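Local coordinates for competence damage-inducible protein A (Enterobacter cloacae subsp. cloacae, PDB 5VU3) that is of unknown function but belongs to the CinA (competence-damaged protein) superfamily, whose relatives include nicotinamide-nucleotide amidases, at residues R31-E36 with Y57-V62; D105-I110 with A131-G136. One frame throughout, in Å; residues are numbered along the deposited sequence.

Contact 1 of 2, residues R31-E36 with Y57-V62; sequences RLTTAE and YDVGLV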
# COMPACT_ATOMS: atom_id res chain seq x y z
N ARG A 31 -9.43 -14.04 -5.95
CA ARG A 31 -9.09 -12.82 -5.25
C ARG A 31 -7.57 -12.73 -5.08
O ARG A 31 -6.90 -13.75 -4.87
CB ARG A 31 -9.79 -12.77 -3.89
CG ARG A 31 -11.22 -13.28 -3.96
CD ARG A 31 -12.07 -12.84 -2.79
NE ARG A 31 -11.66 -13.46 -1.53
CZ ARG A 31 -12.48 -13.72 -0.52
NH1 ARG A 31 -13.77 -13.43 -0.62
NH2 ARG A 31 -12.02 -14.28 0.58
N LEU A 32 -7.05 -11.51 -5.18
CA LEU A 32 -5.62 -11.22 -5.16
C LEU A 32 -5.26 -10.39 -3.93
O LEU A 32 -6.04 -9.52 -3.51
CB LEU A 32 -5.19 -10.46 -6.42
CG LEU A 32 -3.76 -9.92 -6.48
CD1 LEU A 32 -2.78 -11.07 -6.62
CD2 LEU A 32 -3.61 -8.93 -7.63
N THR A 33 -4.07 -10.63 -3.38
CA THR A 33 -3.54 -9.82 -2.29
C THR A 33 -2.04 -9.66 -2.51
O THR A 33 -1.42 -10.41 -3.26
CB THR A 33 -3.84 -10.45 -0.92
OG1 THR A 33 -3.41 -9.58 0.14
CG2 THR A 33 -3.11 -11.78 -0.76
N THR A 34 -1.46 -8.65 -1.86
CA THR A 34 -0.06 -8.31 -2.10
C THR A 34 0.64 -7.96 -0.79
O THR A 34 0.03 -7.44 0.15
CB THR A 34 0.10 -7.13 -3.06
OG1 THR A 34 -0.63 -6.00 -2.56
CG2 THR A 34 -0.42 -7.49 -4.45
N ALA A 35 1.94 -8.25 -0.75
CA ALA A 35 2.82 -7.83 0.33
C ALA A 35 4.07 -7.23 -0.29
O ALA A 35 4.78 -7.92 -1.04
CB ALA A 35 3.17 -9.01 1.24
N GLU A 36 4.34 -5.96 -0.00
CA GLU A 36 5.42 -5.22 -0.65
C GLU A 36 6.48 -4.82 0.35
O GLU A 36 6.17 -4.17 1.35
CB GLU A 36 4.91 -3.95 -1.32
CG GLU A 36 3.87 -4.17 -2.39
CD GLU A 36 3.33 -2.84 -2.89
OE1 GLU A 36 4.14 -2.02 -3.37
OE2 GLU A 36 2.11 -2.62 -2.76
N TYR A 57 -9.48 -7.44 -5.86
CA TYR A 57 -8.38 -7.02 -5.01
C TYR A 57 -8.95 -6.44 -3.72
O TYR A 57 -9.85 -5.60 -3.76
CB TYR A 57 -7.47 -6.00 -5.71
CG TYR A 57 -6.23 -5.62 -4.93
CD1 TYR A 57 -6.00 -4.31 -4.56
CD2 TYR A 57 -5.27 -6.58 -4.58
CE1 TYR A 57 -4.86 -3.95 -3.84
CE2 TYR A 57 -4.13 -6.23 -3.86
CZ TYR A 57 -3.93 -4.91 -3.51
OH TYR A 57 -2.80 -4.54 -2.80
N ASP A 58 -8.42 -6.90 -2.59
CA ASP A 58 -8.91 -6.47 -1.28
C ASP A 58 -7.75 -5.93 -0.44
O ASP A 58 -7.71 -4.73 -0.16
CB ASP A 58 -9.63 -7.62 -0.58
CG ASP A 58 -10.36 -7.18 0.68
OD1 ASP A 58 -10.33 -5.98 1.01
OD2 ASP A 58 -10.97 -8.05 1.34
N VAL A 59 -6.79 -6.77 -0.06
CA VAL A 59 -5.82 -6.45 0.97
C VAL A 59 -4.46 -6.21 0.34
O VAL A 59 -3.99 -7.01 -0.48
CB VAL A 59 -5.73 -7.57 2.03
CG1 VAL A 59 -4.56 -7.31 2.99
CG2 VAL A 59 -7.06 -7.69 2.77
N GLY A 60 -3.81 -5.12 0.74
CA GLY A 60 -2.44 -4.85 0.36
C GLY A 60 -1.63 -4.48 1.58
O GLY A 60 -2.05 -3.64 2.39
N LEU A 61 -0.46 -5.09 1.75
CA LEU A 61 0.38 -4.82 2.89
C LEU A 61 1.71 -4.25 2.43
O LEU A 61 2.30 -4.71 1.44
CB LEU A 61 0.62 -6.08 3.73
CG LEU A 61 1.55 -5.92 4.94
CD1 LEU A 61 0.92 -5.06 6.04
CD2 LEU A 61 1.97 -7.29 5.48
N VAL A 62 2.17 -3.23 3.14
CA VAL A 62 3.49 -2.64 2.94
C VAL A 62 4.25 -2.82 4.25
O VAL A 62 3.73 -2.46 5.31
CB VAL A 62 3.39 -1.15 2.57
CG1 VAL A 62 4.75 -0.50 2.61
CG2 VAL A 62 2.76 -1.00 1.18
O HOH W 1 -7.00 -9.44 -1.08
O HOH W 2 0.87 -4.30 -1.11
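Tyr-57 and Thr-34 meet across two parallel strands, 32-36 and 57-62, of a beta-alpha-beta unit whose linking helix is 42-49. The two side chains cross at about a right angle. Thr-34 OG1 comes to the edge of the phenol, in its plane, and Tyr-57 OH donates to Thr-34 OG1 at 2.6 Å. The tyrosine ring reaches this far because CG is anti to the backbone N (chi1 -174°), which lays the ring along its own strand. Gly-60, with no side chain, lets Tyr-57 OH lie close over its CA (3.2 Å). Nearer the start of the strands, Leu-32 CG packs against Tyr-57 CD2 at 4.1 Å. Helix 42-49 meets the same face through Leu-47.

The register slips by one residue between Leu-32 and Thr-34, which makes a beta bulge at Asp-58. A water bridges the bulge, donating to Leu-32 O and accepting from Val-59 N. Beyond it, Val-59 O takes two donors. Thr-33 OG1 approaches at 2.7 Å from above the carbonyl plane, and Thr-34 N adds a weak bond. Regular pairing then resumes, with Leu-61 N bound to Thr-34 O at 2.9 Å.

Asp-58 turns to the second subunit and bonds Ser-65 and Phe-64 of that chain. Glu-36 OE1 accepts from Thr-39 OG1 and from the backbone N of Gly-41 and Leu-43, and OE2 from Ser-44 N, in the turn leading into helix 42-49 and at its start. A second water accepts from Thr-34 OG1 and donates to Glu-36 OE2 (2.7 Å) and Leu-61 O (3.0 Å).

Contact 2 of 2, residues D105-I110 with A131-G136; sequences DVSIAI and AWNIGG
An antiparallel strand pair forms this contact: 106-110 runs against 131-134, and the axes of the two short strand segments come within 4.8 Å. Ser-107/Asn-133 and Ala-109/Ala-131 are hydrogen-bonded pairs. Val-106/Ile-134 and Ile-108/Trp-132 are non-hydrogen-bonded pairs, and their side chains share one face. Val-106 and Ile-134 lie side by side and point the same way, with CG1 to CG1 at 4.0 Å. Ile-108 meets the five-membered part of the indole, through its CG1 on Trp-132 CD1 at 4.0 Å. Trp-132 CG is anti to its own carbonyl carbon (chi1 -56°), and the indole extends on to helix 149-167. There NE1 donates to Ser-160 O, and Lys-167 makes a cation-pi contact with the ring.

In the mixed five-stranded sheet, strand 106-112 is the middle strand. It runs parallel to 32-37 on one edge and antiparallel to 127-134 on the other, so the direction changes here. Helix 88-101 packs on the opposite face, which carries smaller side chains. Ala-109 CB and Ala-131 CB are 4.2 Å apart. Ser-107 OG sits 3.3 Å from Asn-133 CB, and its polar partner is Ala-95 O of the helix.

Asn-133, next to last in the strand, reaches over the turn that follows. Its OD1 accepts from Gly-136 N at 2.8 Å, in the carbonyl plane, an Asx motif. Gly-135 has a positive phi (60°), as suits a tight turn into strand 137-144. Gly-135 N still donates back to Asp-105 O at 2.8 Å, an oxygen that also accepts from Arg-99 NE.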
# COMPACT_ATOMS: atom_id res chain seq x y z
N ASP A 105 -6.97 -15.98 -2.99
CA ASP A 105 -6.55 -17.14 -3.77
C ASP A 105 -5.15 -16.98 -4.33
O ASP A 105 -4.43 -17.97 -4.50
CB ASP A 105 -7.54 -17.37 -4.92
CG ASP A 105 -8.99 -17.46 -4.44
OD1 ASP A 105 -9.34 -18.47 -3.80
OD2 ASP A 105 -9.76 -16.50 -4.67
N VAL A 106 -4.74 -15.74 -4.60
CA VAL A 106 -3.48 -15.45 -5.26
C VAL A 106 -2.80 -14.34 -4.47
O VAL A 106 -3.45 -13.41 -3.99
CB VAL A 106 -3.70 -15.02 -6.73
CG1 VAL A 106 -2.37 -14.70 -7.40
CG2 VAL A 106 -4.45 -16.10 -7.51
N SER A 107 -1.48 -14.44 -4.34
CA SER A 107 -0.72 -13.39 -3.67
C SER A 107 0.57 -13.12 -4.43
O SER A 107 1.12 -14.01 -5.09
CB SER A 107 -0.42 -13.75 -2.21
OG SER A 107 0.49 -14.84 -2.13
N ILE A 108 1.04 -11.88 -4.33
CA ILE A 108 2.36 -11.46 -4.79
C ILE A 108 3.12 -10.93 -3.59
O ILE A 108 2.59 -10.10 -2.83
CB ILE A 108 2.26 -10.36 -5.87
CG1 ILE A 108 1.41 -10.81 -7.06
CG2 ILE A 108 3.66 -9.92 -6.28
CD1 ILE A 108 1.28 -9.73 -8.13
N ALA A 109 4.35 -11.38 -3.42
CA ALA A 109 5.25 -10.80 -2.43
C ALA A 109 6.48 -10.26 -3.14
O ALA A 109 7.02 -10.91 -4.04
CB ALA A 109 5.66 -11.83 -1.37
N ILE A 110 6.92 -9.06 -2.74
CA ILE A 110 8.13 -8.45 -3.28
C ILE A 110 9.02 -8.05 -2.11
O ILE A 110 8.54 -7.41 -1.16
CB ILE A 110 7.82 -7.23 -4.16
CG1 ILE A 110 6.85 -7.61 -5.28
CG2 ILE A 110 9.09 -6.63 -4.71
CD1 ILE A 110 6.46 -6.43 -6.16
N ALA A 131 7.73 -13.50 -5.17
CA ALA A 131 6.99 -14.74 -5.01
C ALA A 131 5.58 -14.56 -5.55
O ALA A 131 4.94 -13.53 -5.31
CB ALA A 131 6.94 -15.21 -3.54
N TRP A 132 5.11 -15.55 -6.30
CA TRP A 132 3.72 -15.63 -6.74
C TRP A 132 3.15 -16.93 -6.19
O TRP A 132 3.61 -18.01 -6.56
CB TRP A 132 3.59 -15.58 -8.26
CG TRP A 132 4.23 -14.38 -8.95
CD1 TRP A 132 3.60 -13.22 -9.33
CD2 TRP A 132 5.60 -14.25 -9.36
NE1 TRP A 132 4.50 -12.38 -9.94
CE2 TRP A 132 5.73 -12.98 -9.98
CE3 TRP A 132 6.72 -15.07 -9.27
CZ2 TRP A 132 6.94 -12.53 -10.50
CZ3 TRP A 132 7.93 -14.61 -9.79
CH2 TRP A 132 8.02 -13.36 -10.39
N ASN A 133 2.17 -16.82 -5.30
CA ASN A 133 1.46 -17.96 -4.75
C ASN A 133 0.08 -18.00 -5.39
O ASN A 133 -0.73 -17.09 -5.18
CB ASN A 133 1.38 -17.86 -3.22
CG ASN A 133 0.70 -19.06 -2.59
OD1 ASN A 133 -0.27 -19.58 -3.12
ND2 ASN A 133 1.21 -19.49 -1.43
N ILE A 134 -0.17 -19.03 -6.19
CA ILE A 134 -1.45 -19.22 -6.86
C ILE A 134 -2.09 -20.46 -6.28
O ILE A 134 -1.65 -21.59 -6.56
CB ILE A 134 -1.28 -19.34 -8.38
CG1 ILE A 134 -0.82 -18.01 -8.99
CG2 ILE A 134 -2.59 -19.77 -9.00
CD1 ILE A 134 -0.29 -18.14 -10.40
N GLY A 135 -3.11 -20.28 -5.45
CA GLY A 135 -3.81 -21.42 -4.88
C GLY A 135 -2.95 -22.34 -4.03
O GLY A 135 -3.27 -23.53 -3.91
N GLY A 136 -1.87 -21.82 -3.44
CA GLY A 136 -0.98 -22.62 -2.62
C GLY A 136 0.30 -23.06 -3.30
O GLY A 136 1.22 -23.53 -2.61

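Both contacts are mostly buried and belong to one sheet, where strands 32-37 and 106-112 are neighbours. Ala-35 N to Ile-108 O, 2.9 Å, is a probable hydrogen bond between them, as is Arg-31 N to Asp-105 OD2. Contact 1 is parallel and reaches the outermost strand of the chain, which the second subunit extends into a continuous sheet. It uses hydroxyls and two bridging waters. Contact 2 is antiparallel and regular, with aliphatic and indole packing against helix 149-167. No other chain of the assembly touches it, and its exposed end is the turn at Gly-135. Helix 88-101 packs against side chains of both.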